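Local coordinates for putative nisin-resistance protein (Streptococcus agalactiae 515, PDB 4Y68) that probably cleaves the lantibiotic nisin as a serine peptidase of family S41, and so protects the bacterium that carries it, at residues 259-262 against 266-269; 38-43 against 57-62. All coordinates share one frame; numbering follows the deposited sequence.

Interaction 1 (259-262 against 266-269); sequences TFML and ARLA
F260 and L268 form a hydrogen-bonded antiparallel pair, their side chains on the same face, and hold the tight part of this contact. Their backbones exchange two hydrogen bonds, F260 N to L268 O at 2.8 Å and L268 N to F260 O at 2.9 Å, both close to straight (163°). L268 O also lies at the edge of the F260 ring, near its plane, and takes a CA-H...O contact from T259. The two side chains run side by side in the same direction, CD2 of F260 resting 4.2 Å from CD2 of L268, although CG is anti to the backbone N in L268 (chi1 167°) and anti to the carbonyl carbon in F260. This is the end of the beta hairpin formed by strands 256-261 and 267-276, and L262 N donates to A266 O at 2.7 Å beside the turn. The L262 side chain turns toward the other strand: its CB sits 3.3 Å from A266 O, and CD1 reaches CB of both A266 and L268. Helix 32-46 packs on this face through Y35 and R42. The other face, with T259, M261 and R267, is looser and more open to solvent. There the bent M261 chain lies alongside the extended R267, SD 3.6 Å from R267 NE, and CE lies over one face of the guanidinium. T259 CG2 also touches R267 CD at 3.8 Å, the two side chains crossing at an angle.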
# COMPACT_ATOMS: atom_id res chain seq x y z
N THR A 259 -2.21 -8.12 -7.39
CA THR A 259 -1.30 -7.90 -8.50
C THR A 259 -1.05 -9.21 -9.22
O THR A 259 -0.76 -10.23 -8.59
CB THR A 259 0.04 -7.29 -8.00
OG1 THR A 259 -0.22 -5.99 -7.44
CG2 THR A 259 1.02 -7.14 -9.16
N PHE A 260 -1.18 -9.17 -10.54
CA PHE A 260 -1.11 -10.37 -11.38
C PHE A 260 0.08 -10.28 -12.32
O PHE A 260 0.22 -9.32 -13.08
CB PHE A 260 -2.43 -10.55 -12.16
CG PHE A 260 -3.64 -10.66 -11.27
CD1 PHE A 260 -4.07 -11.90 -10.82
CD2 PHE A 260 -4.31 -9.52 -10.84
CE1 PHE A 260 -5.16 -12.00 -9.97
CE2 PHE A 260 -5.42 -9.61 -10.00
CZ PHE A 260 -5.84 -10.85 -9.56
N MET A 261 0.98 -11.26 -12.22
CA MET A 261 2.18 -11.28 -13.06
C MET A 261 1.81 -11.81 -14.43
O MET A 261 1.34 -12.94 -14.55
CB MET A 261 3.29 -12.14 -12.45
CG MET A 261 3.53 -11.88 -10.97
SD MET A 261 3.94 -10.17 -10.57
CE MET A 261 3.56 -10.14 -8.81
N LEU A 262 2.03 -11.00 -15.44
CA LEU A 262 1.65 -11.37 -16.80
C LEU A 262 2.78 -12.13 -17.50
O LEU A 262 3.90 -12.22 -16.99
CB LEU A 262 1.26 -10.12 -17.58
CG LEU A 262 0.16 -9.33 -16.87
CD1 LEU A 262 -0.12 -8.03 -17.60
CD2 LEU A 262 -1.10 -10.20 -16.76
N ALA A 266 5.34 -8.21 -17.15
CA ALA A 266 4.54 -7.04 -16.84
C ALA A 266 3.60 -7.40 -15.68
O ALA A 266 3.31 -8.58 -15.47
CB ALA A 266 3.77 -6.57 -18.06
N ARG A 267 3.15 -6.40 -14.94
CA ARG A 267 2.22 -6.60 -13.82
C ARG A 267 0.89 -5.87 -13.99
O ARG A 267 0.88 -4.67 -14.27
CB ARG A 267 2.83 -6.12 -12.51
CG ARG A 267 4.10 -6.76 -12.12
CD ARG A 267 4.40 -6.40 -10.66
NE ARG A 267 5.62 -7.04 -10.17
CZ ARG A 267 6.28 -6.65 -9.08
NH1 ARG A 267 5.82 -5.62 -8.36
NH2 ARG A 267 7.39 -7.29 -8.71
N LEU A 268 -0.21 -6.58 -13.78
CA LEU A 268 -1.51 -5.95 -13.66
C LEU A 268 -1.80 -5.73 -12.18
O LEU A 268 -2.00 -6.68 -11.44
CB LEU A 268 -2.60 -6.81 -14.31
CG LEU A 268 -4.07 -6.45 -13.99
CD1 LEU A 268 -4.48 -5.11 -14.57
CD2 LEU A 268 -5.04 -7.54 -14.46
N ALA A 269 -1.79 -4.46 -11.76
CA ALA A 269 -2.25 -4.05 -10.44
C ALA A 269 -3.74 -3.74 -10.49
O ALA A 269 -4.15 -2.73 -11.03
CB ALA A 269 -1.48 -2.83 -9.96

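Interaction 2 (38-43 against 57-62); sequences VILDRV and IIRQRS
The R59 guanidinium has L40 CB and the L40 carbonyl O over one face and two oxygens at its edge. L40 CB lies 3.9 Å from R59 NH2, and L40 O stands above the plane, displaced from the centre of the group. In the plane, D41 OD1 accepts from R59 NH2 at 2.8 Å, a salt bridge whose N-H...O angle of 143° is clearly bent. The fit is one-sided: OD1 lies almost in the guanidinium plane, whereas NH2 meets OD1 on its anti side, well out of the carboxylate plane, and the two flat groups are turned 64° apart. A water at the edge accepts from R59 NH1 at 2.8 Å and donates only weakly to D41 OD1. R59 reaches across because its CG stands anti to the backbone N and the chain stays extended as far as NE. E44 and E63 also form salt bridges with this arginine, through NH1 and NE, so acidic partners meet all three of its nitrogens and would be expected to stabilise its positive charge. Deeper in, the L40 methyls meet the hydroxyl of S62, CD1 being 3.7 Å from S62 OG. Both residues are buried and also touch helix 72-87, L40 on A82 and S62 on I78 and V79. The segment axes come no closer than 11.3 Å and run nearly antiparallel (168°), so long side chains bridge the gap. Such a pairing, a charged outer edge beside a buried leucine-serine contact, belongs here to an antiparallel helical hairpin, 32-46 with 55-66, backed by a third helix in the N-terminal helical region.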
# COMPACT_ATOMS: atom_id res chain seq x y z
N VAL A 38 -6.46 -11.86 -21.77
CA VAL A 38 -6.14 -12.35 -20.43
C VAL A 38 -6.30 -11.23 -19.41
O VAL A 38 -6.82 -11.45 -18.32
CB VAL A 38 -4.68 -12.90 -20.35
CG1 VAL A 38 -4.19 -12.88 -18.90
CG2 VAL A 38 -4.62 -14.29 -20.94
N ILE A 39 -5.88 -10.02 -19.76
CA ILE A 39 -6.02 -8.90 -18.84
C ILE A 39 -7.49 -8.52 -18.65
O ILE A 39 -7.93 -8.22 -17.55
CB ILE A 39 -5.23 -7.67 -19.31
CG1 ILE A 39 -3.73 -8.01 -19.39
CG2 ILE A 39 -5.52 -6.46 -18.38
CD1 ILE A 39 -2.90 -6.98 -20.20
N LEU A 40 -8.27 -8.57 -19.73
CA LEU A 40 -9.69 -8.24 -19.64
C LEU A 40 -10.43 -9.25 -18.76
O LEU A 40 -11.27 -8.87 -17.94
CB LEU A 40 -10.30 -8.16 -21.05
CG LEU A 40 -9.76 -7.02 -21.94
CD1 LEU A 40 -10.33 -7.08 -23.35
CD2 LEU A 40 -10.03 -5.62 -21.32
N ASP A 41 -10.11 -10.54 -18.90
CA ASP A 41 -10.71 -11.55 -18.04
C ASP A 41 -10.46 -11.26 -16.54
O ASP A 41 -11.39 -11.32 -15.73
CB ASP A 41 -10.17 -12.95 -18.38
CG ASP A 41 -10.71 -13.49 -19.71
OD1 ASP A 41 -11.81 -13.09 -20.14
OD2 ASP A 41 -10.04 -14.34 -20.31
N ARG A 42 -9.21 -10.95 -16.18
CA ARG A 42 -8.87 -10.66 -14.78
C ARG A 42 -9.61 -9.46 -14.28
O ARG A 42 -10.14 -9.46 -13.17
CB ARG A 42 -7.37 -10.40 -14.61
CG ARG A 42 -6.53 -11.61 -14.64
CD ARG A 42 -6.64 -12.42 -13.35
NE ARG A 42 -5.73 -13.55 -13.44
CZ ARG A 42 -5.90 -14.70 -12.80
NH1 ARG A 42 -6.94 -14.89 -12.00
NH2 ARG A 42 -5.01 -15.68 -12.98
N VAL A 43 -9.61 -8.41 -15.10
CA VAL A 43 -10.28 -7.18 -14.73
C VAL A 43 -11.74 -7.46 -14.46
O VAL A 43 -12.27 -7.06 -13.42
CB VAL A 43 -10.12 -6.11 -15.81
CG1 VAL A 43 -11.04 -4.91 -15.52
CG2 VAL A 43 -8.67 -5.68 -15.90
N ILE A 57 -18.81 -2.83 -23.93
CA ILE A 57 -18.77 -1.57 -24.72
C ILE A 57 -17.36 -1.11 -24.63
O ILE A 57 -16.65 -1.12 -25.63
CB ILE A 57 -19.69 -0.39 -24.24
CG1 ILE A 57 -21.18 -0.66 -24.48
CG2 ILE A 57 -19.30 0.93 -24.95
CD1 ILE A 57 -22.08 0.39 -23.83
N ILE A 58 -16.94 -0.71 -23.42
CA ILE A 58 -15.52 -0.45 -23.20
C ILE A 58 -14.76 -1.73 -23.47
O ILE A 58 -13.78 -1.74 -24.22
CB ILE A 58 -15.22 0.07 -21.79
CG1 ILE A 58 -15.68 1.52 -21.65
CG2 ILE A 58 -13.73 0.01 -21.52
CD1 ILE A 58 -15.67 2.03 -20.19
N ARG A 59 -15.24 -2.83 -22.90
CA ARG A 59 -14.57 -4.11 -23.08
C ARG A 59 -14.68 -4.57 -24.54
O ARG A 59 -13.69 -5.02 -25.14
CB ARG A 59 -15.14 -5.19 -22.15
CG ARG A 59 -14.76 -6.58 -22.61
CD ARG A 59 -15.00 -7.68 -21.57
NE ARG A 59 -14.09 -8.81 -21.80
CZ ARG A 59 -13.96 -9.85 -20.98
NH1 ARG A 59 -14.71 -9.94 -19.89
NH2 ARG A 59 -13.10 -10.82 -21.26
N GLN A 60 -15.88 -4.47 -25.11
CA GLN A 60 -16.08 -4.84 -26.51
C GLN A 60 -15.19 -4.00 -27.41
O GLN A 60 -14.52 -4.52 -28.30
CB GLN A 60 -17.56 -4.68 -26.91
CG GLN A 60 -17.84 -4.73 -28.41
CD GLN A 60 -17.76 -3.35 -29.10
OE1 GLN A 60 -17.91 -2.29 -28.45
NE2 GLN A 60 -17.52 -3.36 -30.41
N ARG A 61 -15.15 -2.69 -27.15
CA ARG A 61 -14.31 -1.81 -27.96
C ARG A 61 -12.84 -2.21 -27.85
O ARG A 61 -12.07 -2.11 -28.81
CB ARG A 61 -14.48 -0.35 -27.54
CG ARG A 61 -13.59 0.58 -28.34
CD ARG A 61 -13.98 2.05 -28.19
NE ARG A 61 -13.89 2.52 -26.81
CZ ARG A 61 -14.93 2.83 -26.05
NH1 ARG A 61 -16.16 2.76 -26.54
NH2 ARG A 61 -14.74 3.24 -24.80
N SER A 62 -12.46 -2.67 -26.67
CA SER A 62 -11.09 -3.07 -26.43
C SER A 62 -10.74 -4.36 -27.18
O SER A 62 -9.70 -4.48 -27.82
CB SER A 62 -10.88 -3.22 -24.92
OG SER A 62 -9.57 -3.66 -24.66
O HOH W 1 -14.58 -12.32 -18.42

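Overall arrangement
Helix 32-46 takes part in both places: one side of it meets helix 55-66 in interaction 2, while I39 and R42 turn to the hairpin of interaction 1. F260 CD1 comes within 3.5 Å of R42 NE, L262 CD1 within 3.9 Å of I39 CD1. Both contacts are partly buried, but interaction 2, centred about 25 Å from the chain's centre against about 15 Å for interaction 1, is the more peripheral. In 259-262 against 266-269, main-chain hydrogen bonds give the pairing and apolar side chains fill the face toward the helices; in 38-43 against 57-62, no main-chain hydrogen bond crosses, and side chains do the spanning, with a salt bridge on the exposed side. Helix 72-87 touches both.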